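Local coordinates for protein halocarboxylic acid dehalogenase DehI (Pseudomonas putida, PDB 3BJX) that is a Group I alpha-haloacid dehalogenase, probably removing the halogen from small haloacids by hydrolysis of the carbon-halogen bond, at residues 74-82 / 153-161; 184-192 / 205-216. All blocks are in the same frame, centred on the assembly; numbering follows the deposited sequence.

Contact 1. Residues 74-82 / 153-161; sequences ALITRYAEQ and VSSELRASI
V153 sets CG1 obliquely against the ring of Y79, 4.3 Å from CD1, where a turn of chain closes over the N-terminus of helix 78-90. The motif is a capped helix start beside a single beta bridge, T77 with S160. T77, at the N-cap, takes the amide of A80 on OG1; the amides of R78 and Y79, which follow the cap, find acceptors in the other segment. L157, near the end of helix 155-158, accepts with its carbonyl O from Y79 N at 2.9 Å, while its side chain crosses that of R78 at about a right angle, L157 CD2 lying 3.7 Å from R78 CG. Beyond the helix, A159 O accepts from R78 N, also at 2.9 Å and nearly straight (165°), so that the backbone of A159 carries its share of the contact. S160 brings its CB to 3.6 Å from I76 CD1, and I161 N then donates to I76 O at 2.8 Å. I161 is buried, as a branched aliphatic residue can be: CG1 stands between the backbone N and the carbonyl carbon (chi1 69°), CG2 rests over one face of the R78 guanidinium, and the chain extends toward E81. The E81 carboxylate is held by K131 and Y127, and its OE1 lies 3.1 Å from I161 CD1, a tight approach.

Contact 2. Residues 184-192 / 205-216; sequences EVQGLLKRV and FQALANWPKVLQ
L188 reaches from helix 184-192 into the start of helix 212-216, and every branch of it finds a partner. Its CB meets L215 CD2 at 4.0 Å. With CG anti to the carbonyl carbon (chi1 -69°), the fork opens over the neighbouring helix: CD1 comes within 3.4 Å of P212 O and also touches the proline CB, while CD2 goes the other way, to Q216 CB at 3.8 Å. A leucine suits the spot because its two methyls cover one turn, P212 to Q216. One step along, buried L189 uses CD2 alone, 3.5 Å from F205 O and in touch with the methyls of A209 and L215; V185 adds CG1 on A209 CB and CG2 on P212 CG. V192 ends the row by a CH-pi contact, its CG2 lying over one face of the F205 ring, 3.6 Å from the centroid and 15° off the normal, while CG1 covers the CG-CD2 side. The F205 ring also packs on I287 and I291 of helix 267-299, so with an alanine in its place V192 would probably lose the surface its methyls rest on, and a gap would be likely to open toward that helix. At the end of the seam near E184, a water donates to both E184 OE2 and Q216 OE1, a polar edge to an otherwise apolar seam. The axes of the short segments 184-192 and 212-216 approach to 10.3 Å and run in the same general direction, inclined by 27°, and a type I turn from L208 to W211 joins the two helical pieces of segment 205-216: apolar helix packing of an all-alpha fold.

In the fold
Contacts 1 and 2 follow one another along the chain, the first closing before the second opens, and they lie on opposite sides of its centre. Their own centres are about 36 Å apart and their nearest atoms about 20 Å, so they do not touch. Contact 1 sits about 21 Å from the centre of the chain and contact 2 about 16 Å. The long helix 112-143 serves both: L135 and K131 meet L75 and I161 in the segments of contact 1, and V121 and F125 meet A207 in segment 205-216. Of the two, only the segments of contact 2 touch the second subunit, where K190 NZ bonds to M145 O of that chain. Neither includes a bound ligand.

Contact 1. Residues 74-82 / 153-161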
loop_
_atom_site.group_PDB
_atom_site.type_symbol
_atom_site.label_atom_id
_atom_site.label_comp_id
_atom_site.label_asym_id
_atom_site.label_seq_id
_atom_site.Cartn_x
_atom_site.Cartn_y
_atom_site.Cartn_z
ATOM N N ALA A 74 11.888 3.049 -22.182
ATOM C CA ALA A 74 11.075 4.182 -21.835
ATOM C C ALA A 74 11.761 4.955 -20.704
ATOM O O ALA A 74 11.641 6.178 -20.589
ATOM C CB ALA A 74 9.707 3.686 -21.406
ATOM N N LEU A 75 12.507 4.234 -19.875
ATOM C CA LEU A 75 13.114 4.850 -18.719
ATOM C C LEU A 75 14.476 5.468 -19.020
ATOM O O LEU A 75 15.112 6.033 -18.129
ATOM C CB LEU A 75 13.164 3.877 -17.530
ATOM C CG LEU A 75 11.872 3.241 -17.007
ATOM C CD1 LEU A 75 12.225 2.458 -15.791
ATOM C CD2 LEU A 75 10.797 4.239 -16.654
ATOM N N ILE A 76 14.933 5.368 -20.263
ATOM C CA ILE A 76 16.143 6.105 -20.662
ATOM C C ILE A 76 15.857 7.307 -21.550
ATOM O O ILE A 76 16.779 7.916 -22.086
ATOM C CB ILE A 76 17.189 5.244 -21.377
ATOM C CG1 ILE A 76 16.518 4.121 -22.141
ATOM C CG2 ILE A 76 18.206 4.730 -20.390
ATOM C CD1 ILE A 76 16.835 4.126 -23.618
ATOM N N THR A 77 14.584 7.634 -21.708
ATOM C CA THR A 77 14.189 8.782 -22.476
ATOM C C THR A 77 14.460 10.038 -21.659
ATOM O O THR A 77 14.426 9.998 -20.418
ATOM C CB THR A 77 12.694 8.708 -22.904
ATOM O OG1 THR A 77 11.847 8.848 -21.761
ATOM C CG2 THR A 77 12.383 7.387 -23.605
ATOM N N ARG A 78 14.772 11.134 -22.356
ATOM C CA ARG A 78 14.806 12.450 -21.763
ATOM C C ARG A 78 13.508 12.730 -20.991
ATOM O O ARG A 78 13.550 13.319 -19.917
ATOM C CB ARG A 78 15.057 13.510 -22.841
ATOM C CG ARG A 78 14.900 14.982 -22.407
ATOM C CD ARG A 78 15.963 15.460 -21.407
ATOM N NE ARG A 78 17.306 15.272 -21.951
ATOM C CZ ARG A 78 18.402 15.068 -21.228
ATOM N NH1 ARG A 78 18.333 15.014 -19.915
ATOM N NH2 ARG A 78 19.566 14.886 -21.841
ATOM N N TYR A 79 12.370 12.308 -21.543
ATOM C CA TYR A 79 11.088 12.396 -20.851
ATOM C C TYR A 79 11.191 11.819 -19.445
ATOM O O TYR A 79 10.902 12.525 -18.481
ATOM C CB TYR A 79 9.943 11.720 -21.637
ATOM C CG TYR A 79 8.580 11.829 -20.945
ATOM C CD1 TYR A 79 7.585 12.659 -21.444
ATOM C CD2 TYR A 79 8.301 11.101 -19.772
ATOM C CE1 TYR A 79 6.316 12.764 -20.790
ATOM C CE2 TYR A 79 7.057 11.190 -19.124
ATOM C CZ TYR A 79 6.073 12.022 -19.637
ATOM O OH TYR A 79 4.864 12.109 -18.993
ATOM N N ALA A 80 11.625 10.565 -19.323
ATOM C CA ALA A 80 11.720 9.928 -18.019
ATOM C C ALA A 80 12.669 10.671 -17.066
ATOM O O ALA A 80 12.410 10.740 -15.858
ATOM C CB ALA A 80 12.108 8.483 -18.148
ATOM N N GLU A 81 13.752 11.223 -17.604
ATOM C CA GLU A 81 14.728 11.978 -16.803
ATOM C C GLU A 81 14.134 13.299 -16.290
ATOM O O GLU A 81 14.275 13.641 -15.117
ATOM C CB GLU A 81 16.018 12.203 -17.603
ATOM C CG GLU A 81 17.192 12.755 -16.801
ATOM C CD GLU A 81 17.873 11.730 -15.926
ATOM O OE1 GLU A 81 17.801 10.511 -16.238
ATOM O OE2 GLU A 81 18.497 12.155 -14.917
ATOM N N GLN A 82 13.425 13.999 -17.170
ATOM C CA GLN A 82 12.722 15.228 -16.828
ATOM C C GLN A 82 11.606 14.972 -15.805
ATOM O O GLN A 82 11.409 15.767 -14.887
ATOM C CB GLN A 82 12.166 15.898 -18.103
ATOM C CG GLN A 82 12.192 17.424 -18.078
ATOM C CD GLN A 82 13.600 17.984 -17.839
ATOM O OE1 GLN A 82 14.599 17.410 -18.295
ATOM N NE2 GLN A 82 13.685 19.098 -17.109
ATOM N N VAL A 153 4.785 12.505 -28.003
ATOM C CA VAL A 153 5.918 13.197 -27.382
ATOM C C VAL A 153 6.911 13.666 -28.473
ATOM O O VAL A 153 7.150 12.971 -29.461
ATOM C CB VAL A 153 6.597 12.256 -26.303
ATOM C CG1 VAL A 153 7.850 12.862 -25.686
ATOM C CG2 VAL A 153 5.610 11.891 -25.203
ATOM N N SER A 154 7.468 14.857 -28.304
ATOM C CA SER A 154 8.376 15.427 -29.293
ATOM C C SER A 154 9.633 14.559 -29.408
ATOM O O SER A 154 9.933 13.796 -28.492
ATOM C CB SER A 154 8.775 16.817 -28.827
ATOM O OG SER A 154 9.628 16.670 -27.707
ATOM N N SER A 155 10.376 14.680 -30.503
ATOM C CA SER A 155 11.613 13.895 -30.676
ATOM C C SER A 155 12.630 14.100 -29.527
ATOM O O SER A 155 13.329 13.169 -29.132
ATOM C CB SER A 155 12.296 14.213 -32.007
ATOM O OG SER A 155 11.341 14.486 -33.012
ATOM N N GLU A 156 12.701 15.328 -29.022
ATOM C CA GLU A 156 13.654 15.743 -27.988
ATOM C C GLU A 156 13.459 15.003 -26.660
ATOM O O GLU A 156 14.416 14.756 -25.946
ATOM C CB GLU A 156 13.559 17.260 -27.772
ATOM C CG GLU A 156 14.040 18.093 -28.957
ATOM C CD GLU A 156 12.971 18.350 -30.038
ATOM O OE1 GLU A 156 11.802 18.713 -29.714
ATOM O OE2 GLU A 156 13.342 18.243 -31.224
ATOM N N LEU A 157 12.221 14.649 -26.345
ATOM C CA LEU A 157 11.919 13.924 -25.117
ATOM C C LEU A 157 11.926 12.407 -25.320
ATOM O O LEU A 157 11.984 11.640 -24.371
ATOM C CB LEU A 157 10.582 14.385 -24.551
ATOM C CG LEU A 157 10.532 15.795 -23.959
ATOM C CD1 LEU A 157 9.091 16.223 -23.773
ATOM C CD2 LEU A 157 11.272 15.819 -22.625
ATOM N N ARG A 158 11.855 11.994 -26.579
ATOM C CA ARG A 158 11.999 10.608 -26.967
ATOM C C ARG A 158 13.460 10.191 -27.044
ATOM O O ARG A 158 13.786 9.000 -26.920
ATOM C CB ARG A 158 11.344 10.401 -28.310
ATOM C CG ARG A 158 9.947 9.855 -28.220
ATOM C CD ARG A 158 9.507 9.334 -29.564
ATOM N NE ARG A 158 9.037 10.430 -30.408
ATOM C CZ ARG A 158 9.676 10.916 -31.475
ATOM N NH1 ARG A 158 10.833 10.411 -31.876
ATOM N NH2 ARG A 158 9.137 11.923 -32.145
ATOM N N ALA A 159 14.336 11.174 -27.266
ATOM C CA ALA A 159 15.771 10.934 -27.334
ATOM C C ALA A 159 16.187 10.225 -26.068
ATOM O O ALA A 159 15.593 10.424 -25.019
ATOM C CB ALA A 159 16.545 12.257 -27.495
ATOM N N SER A 160 17.191 9.374 -26.156
ATOM C CA SER A 160 17.661 8.710 -24.948
ATOM C C SER A 160 18.902 9.363 -24.372
ATOM O O SER A 160 19.613 10.102 -25.052
ATOM C CB SER A 160 17.850 7.204 -25.153
ATOM O OG SER A 160 18.240 6.923 -26.470
ATOM N N ILE A 161 19.108 9.112 -23.092
ATOM C CA ILE A 161 20.309 9.503 -22.371
ATOM C C ILE A 161 21.284 8.285 -22.354
ATOM O O ILE A 161 20.835 7.138 -22.503
ATOM C CB ILE A 161 19.936 9.958 -20.920
ATOM C CG1 ILE A 161 19.460 8.754 -20.087
ATOM C CG2 ILE A 161 18.877 11.098 -20.954
ATOM C CD1 ILE A 161 18.966 9.090 -18.702
#

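Contact 2. Residues 184-192 / 205-216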
loop_
_atom_site.group_PDB
_atom_site.type_symbol
_atom_site.label_atom_id
_atom_site.label_comp_id
_atom_site.label_asym_id
_atom_site.label_seq_id
_atom_site.Cartn_x
_atom_site.Cartn_y
_atom_site.Cartn_z
ATOM N N GLU A 184 22.499 -3.365 17.694
ATOM C CA GLU A 184 22.358 -1.900 17.616
ATOM C C GLU A 184 21.803 -1.496 16.271
ATOM O O GLU A 184 20.804 -0.797 16.225
ATOM C CB GLU A 184 23.686 -1.158 17.856
ATOM C CG GLU A 184 23.533 0.392 18.052
ATOM C CD GLU A 184 24.820 1.202 17.786
ATOM O OE1 GLU A 184 25.683 0.743 17.001
ATOM O OE2 GLU A 184 24.958 2.321 18.345
ATOM N N VAL A 185 22.449 -1.966 15.195
ATOM C CA VAL A 185 22.092 -1.654 13.795
ATOM C C VAL A 185 20.724 -2.244 13.364
ATOM O O VAL A 185 19.965 -1.585 12.638
ATOM C CB VAL A 185 23.269 -2.045 12.799
ATOM C CG1 VAL A 185 22.927 -1.755 11.343
ATOM C CG2 VAL A 185 24.566 -1.323 13.181
ATOM N N GLN A 186 20.400 -3.457 13.836
ATOM C CA GLN A 186 19.104 -4.060 13.542
ATOM C C GLN A 186 18.037 -3.182 14.164
ATOM O O GLN A 186 17.018 -2.880 13.542
ATOM C CB GLN A 186 18.988 -5.468 14.135
ATOM C CG GLN A 186 19.772 -6.566 13.445
ATOM C CD GLN A 186 19.751 -7.858 14.247
ATOM O OE1 GLN A 186 18.696 -8.322 14.674
ATOM N NE2 GLN A 186 20.928 -8.438 14.469
ATOM N N GLY A 187 18.289 -2.792 15.414
ATOM C CA GLY A 187 17.470 -1.824 16.121
ATOM C C GLY A 187 17.297 -0.527 15.369
ATOM O O GLY A 187 16.180 -0.026 15.287
ATOM N N LEU A 188 18.384 0.014 14.812
ATOM C CA LEU A 188 18.350 1.311 14.110
ATOM C C LEU A 188 17.502 1.243 12.850
ATOM O O LEU A 188 16.738 2.164 12.557
ATOM C CB LEU A 188 19.772 1.827 13.772
ATOM C CG LEU A 188 20.738 2.308 14.896
ATOM C CD1 LEU A 188 22.147 2.504 14.405
ATOM C CD2 LEU A 188 20.260 3.593 15.569
ATOM N N LEU A 189 17.655 0.152 12.099
ATOM C CA LEU A 189 16.961 -0.037 10.830
ATOM C C LEU A 189 15.486 -0.282 11.045
ATOM O O LEU A 189 14.657 0.209 10.279
ATOM C CB LEU A 189 17.557 -1.205 10.036
ATOM C CG LEU A 189 18.986 -1.100 9.478
ATOM C CD1 LEU A 189 19.421 -2.481 9.044
ATOM C CD2 LEU A 189 19.097 -0.081 8.339
ATOM N N LYS A 190 15.171 -1.038 12.093
ATOM C CA LYS A 190 13.798 -1.339 12.432
ATOM C C LYS A 190 13.070 -0.093 12.942
ATOM O O LYS A 190 11.892 0.118 12.599
ATOM C CB LYS A 190 13.715 -2.530 13.422
ATOM C CG LYS A 190 12.333 -2.768 14.042
ATOM C CD LYS A 190 11.255 -3.180 13.010
ATOM C CE LYS A 190 10.007 -3.719 13.674
ATOM N NZ LYS A 190 8.810 -3.761 12.744
ATOM N N ARG A 191 13.770 0.738 13.727
ATOM C CA ARG A 191 13.206 2.020 14.246
ATOM C C ARG A 191 12.847 3.036 13.145
ATOM O O ARG A 191 11.805 3.706 13.208
ATOM C CB ARG A 191 14.104 2.643 15.334
ATOM C CG ARG A 191 13.978 4.175 15.520
ATOM C CD ARG A 191 13.060 4.657 16.670
ATOM N NE ARG A 191 13.232 6.114 16.877
ATOM C CZ ARG A 191 12.273 6.984 17.235
ATOM N NH1 ARG A 191 11.024 6.581 17.468
ATOM N NH2 ARG A 191 12.570 8.279 17.358
ATOM N N VAL A 192 13.684 3.136 12.120
ATOM C CA VAL A 192 13.420 4.113 11.053
ATOM C C VAL A 192 12.320 3.619 10.112
ATOM O O VAL A 192 11.501 4.404 9.628
ATOM C CB VAL A 192 14.725 4.564 10.333
ATOM C CG1 VAL A 192 15.356 3.427 9.532
ATOM C CG2 VAL A 192 14.480 5.812 9.516
ATOM N N PHE A 205 18.598 3.626 4.086
ATOM C CA PHE A 205 18.906 3.418 5.503
ATOM C C PHE A 205 19.951 2.318 5.710
ATOM O O PHE A 205 20.794 2.431 6.590
ATOM C CB PHE A 205 17.622 3.183 6.308
ATOM C CG PHE A 205 16.651 4.336 6.232
ATOM C CD1 PHE A 205 17.102 5.666 6.349
ATOM C CD2 PHE A 205 15.288 4.113 6.037
ATOM C CE1 PHE A 205 16.217 6.731 6.257
ATOM C CE2 PHE A 205 14.399 5.178 5.940
ATOM C CZ PHE A 205 14.857 6.487 6.059
ATOM N N GLN A 206 19.919 1.271 4.887
ATOM C CA GLN A 206 21.038 0.302 4.842
ATOM C C GLN A 206 22.412 0.938 4.568
ATOM O O GLN A 206 23.452 0.484 5.061
ATOM C CB GLN A 206 20.760 -0.774 3.797
ATOM C CG GLN A 206 19.598 -1.685 4.162
ATOM C CD GLN A 206 19.339 -2.733 3.091
ATOM O OE1 GLN A 206 18.374 -2.638 2.329
ATOM N NE2 GLN A 206 20.209 -3.726 3.017
ATOM N N ALA A 207 22.410 2.001 3.778
ATOM C CA ALA A 207 23.627 2.598 3.312
ATOM C C ALA A 207 24.197 3.558 4.331
ATOM O O ALA A 207 25.411 3.719 4.434
ATOM C CB ALA A 207 23.358 3.303 2.011
ATOM N N LEU A 208 23.315 4.230 5.065
ATOM C CA LEU A 208 23.718 5.217 6.066
ATOM C C LEU A 208 24.111 4.473 7.331
ATOM O O LEU A 208 24.960 4.945 8.090
ATOM C CB LEU A 208 22.588 6.215 6.329
ATOM C CG LEU A 208 22.257 7.196 5.182
ATOM C CD1 LEU A 208 20.811 7.686 5.271
ATOM C CD2 LEU A 208 23.221 8.394 5.092
ATOM N N ALA A 209 23.517 3.284 7.519
ATOM C CA ALA A 209 23.892 2.363 8.608
ATOM C C ALA A 209 25.388 1.989 8.596
ATOM O O ALA A 209 25.877 1.398 9.546
ATOM C CB ALA A 209 23.018 1.115 8.596
ATOM N N ASN A 210 26.095 2.318 7.516
ATOM C CA ASN A 210 27.550 2.264 7.489
ATOM C C ASN A 210 28.124 3.187 8.552
ATOM O O ASN A 210 29.169 2.918 9.127
ATOM C CB ASN A 210 28.079 2.664 6.102
ATOM C CG ASN A 210 28.011 1.525 5.107
ATOM O OD1 ASN A 210 28.515 0.438 5.376
ATOM N ND2 ASN A 210 27.378 1.758 3.964
ATOM N N TRP A 211 27.433 4.287 8.810
ATOM C CA TRP A 211 27.801 5.174 9.907
ATOM C C TRP A 211 26.613 5.168 10.847
ATOM O O TRP A 211 25.759 6.063 10.772
ATOM C CB TRP A 211 28.128 6.573 9.385
ATOM C CG TRP A 211 29.141 6.539 8.313
ATOM C CD1 TRP A 211 30.478 6.425 8.473
ATOM C CD2 TRP A 211 28.901 6.570 6.894
ATOM N NE1 TRP A 211 31.103 6.405 7.247
ATOM C CE2 TRP A 211 30.155 6.490 6.261
ATOM C CE3 TRP A 211 27.744 6.672 6.102
ATOM C CZ2 TRP A 211 30.298 6.505 4.869
ATOM C CZ3 TRP A 211 27.890 6.693 4.720
ATOM C CH2 TRP A 211 29.163 6.591 4.119
ATOM N N PRO A 212 26.534 4.139 11.719
ATOM C CA PRO A 212 25.393 3.958 12.618
ATOM C C PRO A 212 24.951 5.205 13.362
ATOM O O PRO A 212 23.772 5.366 13.566
ATOM C CB PRO A 212 25.883 2.879 13.600
ATOM C CG PRO A 212 26.800 2.065 12.787
ATOM C CD PRO A 212 27.541 3.072 11.928
ATOM N N LYS A 213 25.871 6.077 13.745
ATOM C CA LYS A 213 25.524 7.285 14.503
ATOM C C LYS A 213 24.902 8.362 13.608
ATOM O O LYS A 213 24.088 9.157 14.083
ATOM C CB LYS A 213 26.760 7.830 15.252
ATOM C CG LYS A 213 26.457 8.991 16.232
ATOM C CD LYS A 213 27.733 9.740 16.625
ATOM C CE LYS A 213 27.567 10.467 17.985
ATOM N NZ LYS A 213 28.879 10.872 18.633
ATOM N N VAL A 214 25.287 8.395 12.331
ATOM C CA VAL A 214 24.657 9.262 11.333
ATOM C C VAL A 214 23.180 8.856 11.167
ATOM O O VAL A 214 22.270 9.714 11.164
ATOM C CB VAL A 214 25.389 9.180 9.943
ATOM C CG1 VAL A 214 24.535 9.770 8.826
ATOM C CG2 VAL A 214 26.741 9.875 9.991
ATOM N N LEU A 215 22.956 7.549 11.050
ATOM C CA LEU A 215 21.627 6.994 10.883
ATOM C C LEU A 215 20.770 7.297 12.115
ATOM O O LEU A 215 19.592 7.674 11.983
ATOM C CB LEU A 215 21.679 5.489 10.619
ATOM C CG LEU A 215 20.321 4.765 10.480
ATOM C CD1 LEU A 215 19.406 5.399 9.427
ATOM C CD2 LEU A 215 20.543 3.315 10.174
ATOM N N GLN A 216 21.364 7.166 13.298
ATOM C CA GLN A 216 20.662 7.506 14.525
ATOM C C GLN A 216 20.202 8.970 14.570
ATOM O O GLN A 216 19.029 9.243 14.808
ATOM C CB GLN A 216 21.531 7.171 15.728
ATOM C CG GLN A 216 20.888 7.546 17.042
ATOM C CD GLN A 216 21.348 6.670 18.176
ATOM O OE1 GLN A 216 22.554 6.487 18.393
ATOM N NE2 GLN A 216 20.392 6.118 18.917
HETATM O O HOH W 1 24.753 4.970 17.870
#